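Local coordinates for protein myosin-17 (Arabidopsis thaliana, PDB 7KFL) that is a plant class XI myosin whose globular tail forms a cargo-binding domain, which probably recognises the cargo that the motor carries along actin, at residues K29-A32 with A33-Y37; N232-P236 with F237-K241; Q304-G307 with F308-H312. All coordinates share one frame; numbering follows the deposited sequence.

Contact 1 (K29-A32 with A33-Y37); sequences KPVA and ACVIY
Val31 and Val35 meet one turn apart at the start of helix 31-43, through backbone and side chains alike. Val31 O accepts the amide of Val35, with N 2.8 Å from O and the donor arriving nearly along the C=O axis. One residue on, Ile36 N donates to Ala32 O, also at 2.8 Å and close to straight (165° at the hydrogen), though tilted out of the carbonyl plane. These two i to i+4 bonds satisfy two acceptors in a contact whose touching residues are all buried, and Tyr37 N to Ala33 O carries the series on. The amide of Ala33, in the first turn, is served from outside by Asn80 OD1 of helix 71-89, while the far end of Tyr37 is fixed by a hydrogen bond between its OH and Thr91 OG1.

The side chains pack back against carbonyls of the preceding turn. Val35 holds CG2 beside its backbone N, turned back toward the helix start, where it lies 3.4 Å from Val31 O and 3.8 Å from Val31 CG1, the two valines crossing at a slant. Cys34 likewise swings SG back, opposite its own carbonyl carbon (chi1 -68°), and brings the sulfur to 3.4 Å from Pro30 O. Ile36 lays CG1 against Ala32 O at 3.1 Å, with CD1 following at 3.4 Å from that oxygen. An alanine in place of Ile36 would probably leave Ala32 O without the cover of CG1 and CD1 and open a gap facing Ile19 of helix 4-20. Pro30 CB reaches Ala33 CB more loosely. The whole is the first turn of an alpha helix entered directly from a short antiparallel hairpin, strands 25-26 and 29-30, in a largely helical globular tail.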
# COMPACT_ATOMS: atom_id res chain seq x y z
N LYS A 29 -10.66 -15.22 12.27
CA LYS A 29 -11.85 -14.43 11.84
C LYS A 29 -12.07 -13.26 12.80
O LYS A 29 -12.04 -13.45 14.02
CB LYS A 29 -13.07 -15.34 11.74
CG LYS A 29 -12.79 -16.73 11.20
CD LYS A 29 -14.03 -17.48 10.74
CE LYS A 29 -13.74 -18.91 10.31
NZ LYS A 29 -13.52 -19.01 8.85
N PRO A 30 -12.31 -12.03 12.29
CA PRO A 30 -12.59 -10.87 13.13
C PRO A 30 -13.97 -11.04 13.81
O PRO A 30 -14.92 -11.36 13.12
CB PRO A 30 -12.57 -9.68 12.15
CG PRO A 30 -11.87 -10.23 10.93
CD PRO A 30 -12.32 -11.68 10.86
N VAL A 31 -14.03 -10.83 15.12
CA VAL A 31 -15.23 -11.14 15.95
C VAL A 31 -16.28 -10.04 15.76
O VAL A 31 -17.46 -10.41 15.54
CB VAL A 31 -14.86 -11.34 17.43
CG1 VAL A 31 -16.10 -11.37 18.32
CG2 VAL A 31 -14.03 -12.60 17.63
N ALA A 32 -15.89 -8.76 15.83
CA ALA A 32 -16.82 -7.60 15.80
C ALA A 32 -17.66 -7.63 14.52
O ALA A 32 -18.88 -7.40 14.61
CB ALA A 32 -16.06 -6.31 15.95
N ALA A 33 -17.04 -7.92 13.37
CA ALA A 33 -17.71 -8.04 12.06
C ALA A 33 -18.79 -9.14 12.12
O ALA A 33 -19.88 -8.91 11.58
CB ALA A 33 -16.69 -8.34 10.98
N CYS A 34 -18.48 -10.27 12.76
CA CYS A 34 -19.39 -11.44 12.91
C CYS A 34 -20.53 -11.09 13.87
O CYS A 34 -21.69 -11.43 13.57
CB CYS A 34 -18.64 -12.67 13.40
SG CYS A 34 -17.49 -13.35 12.17
N VAL A 35 -20.21 -10.42 14.99
CA VAL A 35 -21.20 -9.96 16.01
C VAL A 35 -22.15 -8.95 15.35
O VAL A 35 -23.38 -9.10 15.53
CB VAL A 35 -20.50 -9.37 17.24
CG1 VAL A 35 -21.46 -8.58 18.14
CG2 VAL A 35 -19.79 -10.44 18.05
N ILE A 36 -21.61 -7.96 14.64
CA ILE A 36 -22.39 -6.91 13.92
C ILE A 36 -23.36 -7.60 12.96
O ILE A 36 -24.57 -7.36 13.08
CB ILE A 36 -21.46 -5.91 13.19
CG1 ILE A 36 -20.78 -4.95 14.17
CG2 ILE A 36 -22.22 -5.15 12.11
CD1 ILE A 36 -19.57 -4.25 13.61
N TYR A 37 -22.84 -8.43 12.05
CA TYR A 37 -23.60 -9.11 10.96
C TYR A 37 -24.79 -9.87 11.54
O TYR A 37 -25.90 -9.75 10.98
CB TYR A 37 -22.69 -10.06 10.17
CG TYR A 37 -23.40 -10.79 9.06
CD1 TYR A 37 -23.93 -10.09 7.98
CD2 TYR A 37 -23.54 -12.16 9.07
CE1 TYR A 37 -24.58 -10.74 6.95
CE2 TYR A 37 -24.19 -12.83 8.04
CZ TYR A 37 -24.71 -12.12 6.98
OH TYR A 37 -25.35 -12.77 5.96

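Contact 2 (N232-P236 with F237-K241); sequences NNAPP and FLVRK
Pro235 and Leu238 run alongside each other in the same direction on the tight side of this helix start, with CG of the proline 4.0 Å from CG of the leucine. Leucine CG sits beside its own backbone N (chi1 -86°), which turns the branch back onto the proline ring. Next to this pair Ala234 CB touches Val239 CG2 at 3.8 Å, and the four residues make the buried, apolar half of the contact. Pro235 takes the N-cap position: its O receives two weak bonds, from Leu238 N at 2.9 Å in a strongly bent bond (127° at the hydrogen) and from Val239 N at 3.4 Å. The first strong bond of the helix comes one residue later, Arg240 N to Pro236 O at 2.8 Å.

The other side is looser and more open to solvent. Here the Arg240 chain bends at chi3 (-75°) so that a face of its guanidinium comes over Pro236 C, and NH1 lies 3.6 Å from Pro236 CB; the polar partner of NH1 is Glu290 O. The Phe237 ring points away from the turn and carries Lys241 CE over one face, 3.2 Å above its plane and displaced toward the rim.

Just upstream, Asn233, with positive phi, is the C-prime residue of the Schellman motif that ends helix 205-231. The turn thus links that helix to helix 236-260: Val239 packs back on Leu226 and Met229, Pro235 and Leu238 face Ala82 and Leu78 of helix 71-89, and Pro236 rests on helix 289-292.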
# COMPACT_ATOMS: atom_id res chain seq x y z
N ASN A 232 -3.55 -8.99 13.30
CA ASN A 232 -4.98 -8.60 13.12
C ASN A 232 -5.60 -9.41 11.98
O ASN A 232 -6.72 -9.06 11.55
CB ASN A 232 -5.11 -7.09 12.90
CG ASN A 232 -5.14 -6.31 14.20
OD1 ASN A 232 -6.11 -6.40 14.95
ND2 ASN A 232 -4.09 -5.56 14.49
N ASN A 233 -4.92 -10.46 11.51
CA ASN A 233 -5.40 -11.40 10.46
C ASN A 233 -6.00 -10.60 9.29
O ASN A 233 -7.07 -11.00 8.79
CB ASN A 233 -6.39 -12.41 11.04
CG ASN A 233 -5.70 -13.45 11.89
OD1 ASN A 233 -5.05 -14.35 11.37
ND2 ASN A 233 -5.82 -13.33 13.20
N ALA A 234 -5.32 -9.53 8.88
CA ALA A 234 -5.65 -8.74 7.67
C ALA A 234 -5.55 -9.67 6.46
O ALA A 234 -4.57 -10.40 6.33
CB ALA A 234 -4.71 -7.57 7.54
N PRO A 235 -6.56 -9.70 5.56
CA PRO A 235 -6.54 -10.62 4.42
C PRO A 235 -5.30 -10.39 3.56
O PRO A 235 -5.06 -9.27 3.10
CB PRO A 235 -7.84 -10.30 3.65
CG PRO A 235 -8.25 -8.93 4.14
CD PRO A 235 -7.75 -8.84 5.57
N PRO A 236 -4.46 -11.43 3.34
CA PRO A 236 -3.18 -11.25 2.64
C PRO A 236 -3.27 -10.37 1.38
O PRO A 236 -2.37 -9.58 1.17
CB PRO A 236 -2.79 -12.69 2.28
CG PRO A 236 -3.40 -13.53 3.38
CD PRO A 236 -4.69 -12.83 3.74
N PHE A 237 -4.34 -10.53 0.60
CA PHE A 237 -4.64 -9.76 -0.63
C PHE A 237 -4.50 -8.26 -0.37
O PHE A 237 -3.81 -7.57 -1.16
CB PHE A 237 -6.05 -10.11 -1.14
CG PHE A 237 -6.51 -9.30 -2.32
CD1 PHE A 237 -7.10 -8.05 -2.15
CD2 PHE A 237 -6.34 -9.77 -3.62
CE1 PHE A 237 -7.51 -7.30 -3.24
CE2 PHE A 237 -6.75 -9.02 -4.71
CZ PHE A 237 -7.34 -7.79 -4.52
N LEU A 238 -5.14 -7.75 0.69
CA LEU A 238 -5.11 -6.31 1.06
C LEU A 238 -3.69 -5.90 1.48
O LEU A 238 -3.31 -4.76 1.19
CB LEU A 238 -6.11 -6.03 2.20
CG LEU A 238 -7.55 -5.75 1.78
CD1 LEU A 238 -8.30 -5.05 2.91
CD2 LEU A 238 -7.62 -4.90 0.51
N VAL A 239 -2.95 -6.80 2.13
CA VAL A 239 -1.57 -6.54 2.62
C VAL A 239 -0.63 -6.49 1.40
O VAL A 239 0.26 -5.61 1.39
CB VAL A 239 -1.11 -7.58 3.66
CG1 VAL A 239 0.31 -7.33 4.13
CG2 VAL A 239 -2.06 -7.64 4.85
N ARG A 240 -0.83 -7.37 0.42
CA ARG A 240 -0.08 -7.39 -0.87
C ARG A 240 -0.19 -6.02 -1.55
O ARG A 240 0.84 -5.55 -2.07
CB ARG A 240 -0.61 -8.48 -1.81
CG ARG A 240 -0.19 -9.89 -1.44
CD ARG A 240 -0.27 -10.86 -2.61
NE ARG A 240 -1.64 -11.24 -2.93
CZ ARG A 240 -2.38 -12.12 -2.24
NH1 ARG A 240 -1.89 -12.72 -1.17
NH2 ARG A 240 -3.61 -12.38 -2.63
N LYS A 241 -1.38 -5.41 -1.55
CA LYS A 241 -1.63 -4.08 -2.17
C LYS A 241 -0.79 -3.03 -1.44
O LYS A 241 -0.02 -2.33 -2.12
CB LYS A 241 -3.11 -3.69 -2.11
CG LYS A 241 -4.09 -4.62 -2.82
CD LYS A 241 -3.58 -5.19 -4.13
CE LYS A 241 -4.63 -6.03 -4.83
NZ LYS A 241 -4.23 -6.41 -6.20

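Contact 3 (Q304-G307 with F308-H312); sequences QAVG and FLVIH
Phe308 opens the last turn of helix 300-309 by giving its amide to Gln304 O: Phe308 N lies 2.9 Å from Gln304 O, with a weak second share going to Ala305 O. Its CB lies 3.3 Å from Ala305 O, while the ring, CG held opposite the backbone N (chi1 176°), leads off from the preceding turn toward helix 332-341. Leu309 follows with the straightest bond of the group, N to Ala305 O at 3.1 Å and 158° at the hydrogen. Its CG turns back beside its own N and lies 3.5 Å from that same oxygen, so Ala305 O holds one good bond and one weak one and is flanked by carbon.

Val310 N still reaches Val306 O, at 3.2 Å and a more bent 138°. Its CG2 takes the crowded position between backbone N and carbonyl carbon and sits 3.4 Å from Val306 O, also approaching Gly307 O; CG1 stands beside the N and looks toward Val306 CG1 at the limit of contact. Gly307 brings only backbone to this meeting. At Ile311 the chain turns extended: CB lies 3.6 Å from Gly307 O, and the amide bonds to Phe308 O, three residues back. The chain leaves the turn at His312. Lys314 NZ then closes the exit, bonding Leu309 O and Ile311 O.

The turn is wedged between several helices. Ala305 and Leu309 pack on Leu258 of helix 236-260, Val306 and Val310 on Lys274 of helix 267-287, and Phe308 on Ile338 and Ser339 of helix 332-341, while Gln304 OE1 accepts Val329 N from the loop before that last helix.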
# COMPACT_ATOMS: atom_id res chain seq x y z
N GLN A 304 17.26 -0.94 -12.27
CA GLN A 304 17.87 -0.82 -13.62
C GLN A 304 18.79 0.41 -13.67
O GLN A 304 19.91 0.28 -14.20
CB GLN A 304 16.78 -0.77 -14.69
CG GLN A 304 16.14 -2.12 -14.96
CD GLN A 304 14.95 -2.05 -15.88
OE1 GLN A 304 14.85 -1.17 -16.74
NE2 GLN A 304 14.03 -2.98 -15.72
N ALA A 305 18.33 1.55 -13.14
CA ALA A 305 19.08 2.82 -13.04
C ALA A 305 20.38 2.60 -12.25
O ALA A 305 21.43 3.08 -12.70
CB ALA A 305 18.23 3.88 -12.41
N VAL A 306 20.29 1.91 -11.11
CA VAL A 306 21.46 1.53 -10.26
C VAL A 306 22.34 0.55 -11.05
O VAL A 306 23.57 0.69 -10.99
CB VAL A 306 21.00 0.95 -8.91
CG1 VAL A 306 22.11 0.17 -8.21
CG2 VAL A 306 20.47 2.03 -8.00
N GLY A 307 21.71 -0.40 -11.76
CA GLY A 307 22.39 -1.34 -12.66
C GLY A 307 23.26 -0.62 -13.68
O GLY A 307 24.37 -1.11 -13.97
N PHE A 308 22.78 0.52 -14.20
CA PHE A 308 23.52 1.40 -15.15
C PHE A 308 24.70 2.06 -14.43
O PHE A 308 25.83 1.94 -14.93
CB PHE A 308 22.59 2.44 -15.77
CG PHE A 308 23.28 3.43 -16.67
CD1 PHE A 308 23.60 3.10 -17.98
CD2 PHE A 308 23.61 4.70 -16.21
CE1 PHE A 308 24.24 4.01 -18.80
CE2 PHE A 308 24.26 5.61 -17.04
CZ PHE A 308 24.57 5.26 -18.33
N LEU A 309 24.44 2.72 -13.29
CA LEU A 309 25.44 3.54 -12.54
C LEU A 309 26.68 2.71 -12.18
O LEU A 309 27.78 3.30 -12.12
CB LEU A 309 24.80 4.11 -11.28
CG LEU A 309 23.82 5.27 -11.48
CD1 LEU A 309 23.14 5.63 -10.18
CD2 LEU A 309 24.52 6.49 -12.07
N VAL A 310 26.53 1.40 -11.94
CA VAL A 310 27.62 0.51 -11.42
C VAL A 310 28.27 -0.29 -12.56
O VAL A 310 29.29 -0.95 -12.28
CB VAL A 310 27.12 -0.44 -10.31
CG1 VAL A 310 26.49 0.33 -9.16
CG2 VAL A 310 26.16 -1.50 -10.84
N ILE A 311 27.71 -0.27 -13.78
CA ILE A 311 28.22 -1.10 -14.91
C ILE A 311 29.62 -0.58 -15.28
O ILE A 311 29.82 0.65 -15.26
CB ILE A 311 27.26 -1.10 -16.12
CG1 ILE A 311 27.43 -2.36 -16.98
CG2 ILE A 311 27.40 0.16 -16.96
CD1 ILE A 311 26.87 -3.62 -16.35
N HIS A 312 30.55 -1.50 -15.57
CA HIS A 312 31.95 -1.21 -15.96
C HIS A 312 32.01 -0.88 -17.46
O HIS A 312 31.20 -1.45 -18.22
CB HIS A 312 32.88 -2.38 -15.60
CG HIS A 312 32.95 -2.67 -14.14
ND1 HIS A 312 33.40 -1.73 -13.23
CD2 HIS A 312 32.66 -3.78 -13.43
CE1 HIS A 312 33.37 -2.24 -12.02
NE2 HIS A 312 32.92 -3.50 -12.11

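All three contacts are local, around a helical turn: 1 and 2 at a start, 3 where a helix runs out. Every touching residue of contact 1 is buried, whereas 2 and 3 are each partly open. Chemistry follows place: 1 starts with two strong backbone bonds, 2 with weak bonds to a proline carbonyl and a guanidinium on its outer side, and 3 has one straight bond, at Leu309, flanked by more bent ones. Helix 71-89 packs against both 1 and 2, whose centres lie about 17 Å apart; helix 236-260 carries 2 and packs on 3. Contacts 1 and 3, about 51 Å apart between centres, sit on opposite sides of the chain's centre.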